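Side-chain contact in trafficking protein particle complex subunit 3 (PDB 6AQ3), which probably acts in vesicle tethering as a subunit of the TRAPP trafficking complex, and carries a covalently attached palmitic acid in its hydrophobic interior: residues 145-148 against 149-153. Sequence-based numbering, arbitrary orientation.
Sequences NIIC and GVIRG. With PLM (palmitic acid), chain N.
Ile-147 and Ile-151 meet one turn apart on the buried helix 146-157 of the TRAPP-component fold, which touches strands 160-168 and 177-186 and helices 49-75 and 85-101 and forms part of the wall around the bound palmitic acid. Ile-147 CG2 lies 4.2 Å from Ile-151 CD1, the two side chains crossing at a slant. Ile-151 places CG1 beside its backbone N (chi1 -71°), which folds CG1 back to 3.4 Å from Ile-147 O.

Ile-146, Ile-147 and Val-150 touch the methyl-terminal half of the acyl chain. Val-150 CG1, anti to the backbone N (chi1 177°), lies 3.7 Å from both C9 and CC of the lipid. Its other methyl, CG2, turns back over the preceding turn and sits 3.2 Å from Ile-146 O. Ile-146 meets the methyl terminus, with CG2 3.8 Å from CG of the lipid, while Ile-147 CG1 lies 4.0 Å from CE of the lipid. These hydrocarbon contacts are consistent with the palmitoyl pocket known in TRAPP subunit 3 relatives.

Regular helical bonding fixes the spacing of these side chains: Val-150 N, Ile-151 N and Arg-152 N donate to the carbonyl oxygens of Ile-146, Ile-147 and Cys-148, the last bond measuring 3.0 Å from Arg-152 N to Cys-148 O.

Away from the lipid, Cys-148 packs on Cys-164 and Tyr-166 of strand 160-168 and on Ile-179 of strand 177-186. The polar ends turn to helix 49-75, where Asn-145 ND2 bonds to Asn-53 O. Arg-152 makes a cation-pi contact with Tyr-61 and forms a salt bridge from NE to Glu-57 OE2.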
ATOM      1  N   ASN C 145       7.066  10.122   4.543  1.00 35.08           N
ATOM      2  CA  ASN C 145       8.446  10.287   4.096  1.00 37.44           C
ATOM      3  C   ASN C 145       8.805   9.352   2.951  1.00 49.86           C
ATOM      4  O   ASN C 145       9.747   9.647   2.196  1.00 47.34           O
ATOM      5  CB  ASN C 145       9.415  10.063   5.249  1.00 38.44           C
ATOM      6  CG  ASN C 145      10.591  11.031   5.204  1.00 43.33           C
ATOM      7  OD1 ASN C 145      10.456  12.141   4.693  1.00 43.42           O
ATOM      8  ND2 ASN C 145      11.733  10.631   5.770  1.00 46.62           N
ATOM      9  N   ILE C 146       8.049   8.263   2.776  1.00 42.82           N
ATOM     10  CA  ILE C 146       8.265   7.365   1.647  1.00 42.83           C
ATOM     11  C   ILE C 146       8.271   8.129   0.322  1.00 47.72           C
ATOM     12  O   ILE C 146       8.908   7.696  -0.645  1.00 48.90           O
ATOM     13  CB  ILE C 146       7.206   6.251   1.663  1.00 41.69           C
ATOM     14  CG1 ILE C 146       7.631   5.101   0.759  1.00 49.76           C
ATOM     15  CG2 ILE C 146       5.863   6.794   1.186  1.00 38.54           C
ATOM     16  CD1 ILE C 146       6.903   3.811   1.068  1.00 57.03           C
ATOM     17  N   ILE C 147       7.554   9.259   0.245  1.00 49.54           N
ATOM     18  CA  ILE C 147       7.524  10.051  -0.986  1.00 47.29           C
ATOM     19  C   ILE C 147       8.910  10.594  -1.322  1.00 50.42           C
ATOM     20  O   ILE C 147       9.315  10.620  -2.492  1.00 56.35           O
ATOM     21  CB  ILE C 147       6.482  11.189  -0.881  1.00 46.14           C
ATOM     22  CG1 ILE C 147       5.071  10.614  -0.683  1.00 44.75           C
ATOM     23  CG2 ILE C 147       6.489  12.072  -2.153  1.00 34.34           C
ATOM     24  CD1 ILE C 147       3.994  11.672  -0.557  1.00 40.81           C
ATOM     25  N   CYS C 148       9.653  11.050  -0.316  1.00 48.41           N
ATOM     26  CA  CYS C 148      10.974  11.600  -0.591  1.00 47.28           C
ATOM     27  C   CYS C 148      11.899  10.551  -1.196  1.00 56.70           C
ATOM     28  O   CYS C 148      12.657  10.842  -2.135  1.00 61.30           O
ATOM     29  CB  CYS C 148      11.580  12.172   0.687  1.00 44.63           C
ATOM     30  SG  CYS C 148      10.656  13.576   1.322  1.00 51.24           S
ATOM     31  N   GLY C 149      11.835   9.320  -0.683  1.00 50.33           N
ATOM     32  CA  GLY C 149      12.681   8.261  -1.210  1.00 47.04           C
ATOM     33  C   GLY C 149      12.337   7.910  -2.639  1.00 49.91           C
ATOM     34  O   GLY C 149      13.229   7.672  -3.464  1.00 56.14           O
ATOM     35  N   VAL C 150      11.039   7.879  -2.958  1.00 46.91           N
ATOM     36  CA  VAL C 150      10.621   7.602  -4.331  1.00 51.00           C
ATOM     37  C   VAL C 150      11.228   8.618  -5.289  1.00 47.87           C
ATOM     38  O   VAL C 150      11.707   8.265  -6.373  1.00 46.60           O
ATOM     39  CB  VAL C 150       9.083   7.563  -4.413  1.00 44.87           C
ATOM     40  CG1 VAL C 150       8.611   7.343  -5.857  1.00 47.20           C
ATOM     41  CG2 VAL C 150       8.578   6.417  -3.549  1.00 46.01           C
ATOM     42  N   ILE C 151      11.232   9.893  -4.885  1.00 49.02           N
ATOM     43  CA  ILE C 151      11.790  10.971  -5.698  1.00 43.64           C
ATOM     44  C   ILE C 151      13.285  10.774  -5.884  1.00 50.53           C
ATOM     45  O   ILE C 151      13.803  10.860  -7.007  1.00 51.82           O
ATOM     46  CB  ILE C 151      11.459  12.330  -5.055  1.00 47.98           C
ATOM     47  CG1 ILE C 151       9.953  12.621  -5.218  1.00 47.02           C
ATOM     48  CG2 ILE C 151      12.383  13.454  -5.582  1.00 39.23           C
ATOM     49  CD1 ILE C 151       9.471  13.860  -4.507  1.00 41.31           C
ATOM     50  N   ARG C 152      13.994  10.487  -4.789  1.00 52.69           N
ATOM     51  CA  ARG C 152      15.442  10.309  -4.861  1.00 57.55           C
ATOM     52  C   ARG C 152      15.820   9.101  -5.712  1.00 60.43           C
ATOM     53  O   ARG C 152      16.749   9.172  -6.527  1.00 62.73           O
ATOM     54  CB  ARG C 152      16.031  10.166  -3.457  1.00 42.02           C
ATOM     55  CG  ARG C 152      17.546   9.857  -3.459  1.00 46.45           C
ATOM     56  CD  ARG C 152      18.112   9.970  -2.050  1.00 50.18           C
ATOM     57  NE  ARG C 152      17.683   8.874  -1.185  1.00 47.45           N
ATOM     58  CZ  ARG C 152      18.412   7.787  -0.948  1.00 51.59           C
ATOM     59  NH1 ARG C 152      19.597   7.656  -1.506  1.00 48.66           N
ATOM     60  NH2 ARG C 152      17.967   6.830  -0.148  1.00 54.73           N
ATOM     61  N   GLY C 153      15.130   7.978  -5.523  1.00 57.04           N
ATOM     62  CA  GLY C 153      15.465   6.794  -6.286  1.00 40.38           C
ATOM     63  C   GLY C 153      15.109   6.953  -7.752  1.00 60.00           C
ATOM     64  O   GLY C 153      15.867   6.546  -8.637  1.00 59.30           O
TER
HETATM   65  C1  PLM N 201      12.774  13.149 -15.601  1.00 58.48           C
HETATM   66  O2  PLM N 201      13.510  13.922 -14.923  1.00 65.25           O
HETATM   67  C2  PLM N 201      11.344  12.616 -15.045  1.00 63.08           C
HETATM   68  C3  PLM N 201      11.030  12.791 -13.544  1.00 70.22           C
HETATM   69  C4  PLM N 201      10.909  11.469 -12.761  1.00 73.94           C
HETATM   70  C5  PLM N 201       9.525  11.206 -12.110  1.00 73.53           C
HETATM   71  C6  PLM N 201       9.595  10.357 -10.816  1.00 75.52           C
HETATM   72  C7  PLM N 201       8.226   9.990 -10.192  1.00 74.48           C
HETATM   73  C8  PLM N 201       8.097  10.338  -8.686  1.00 69.29           C
HETATM   74  C9  PLM N 201       6.834   9.742  -8.020  1.00 69.48           C
HETATM   75  CA  PLM N 201       6.328  10.515  -6.763  1.00 69.24           C
HETATM   76  CB  PLM N 201       5.101   9.871  -6.071  1.00 64.03           C
HETATM   77  CC  PLM N 201       5.456   9.009  -4.831  1.00 65.89           C
HETATM   78  CD  PLM N 201       4.408   7.922  -4.509  1.00 67.31           C
HETATM   79  CE  PLM N 201       4.395   7.442  -3.035  1.00 66.57           C
HETATM   80  CF  PLM N 201       3.723   6.060  -2.853  1.00 64.39           C
HETATM   81  CG  PLM N 201       3.291   5.747  -1.409  1.00 63.23           C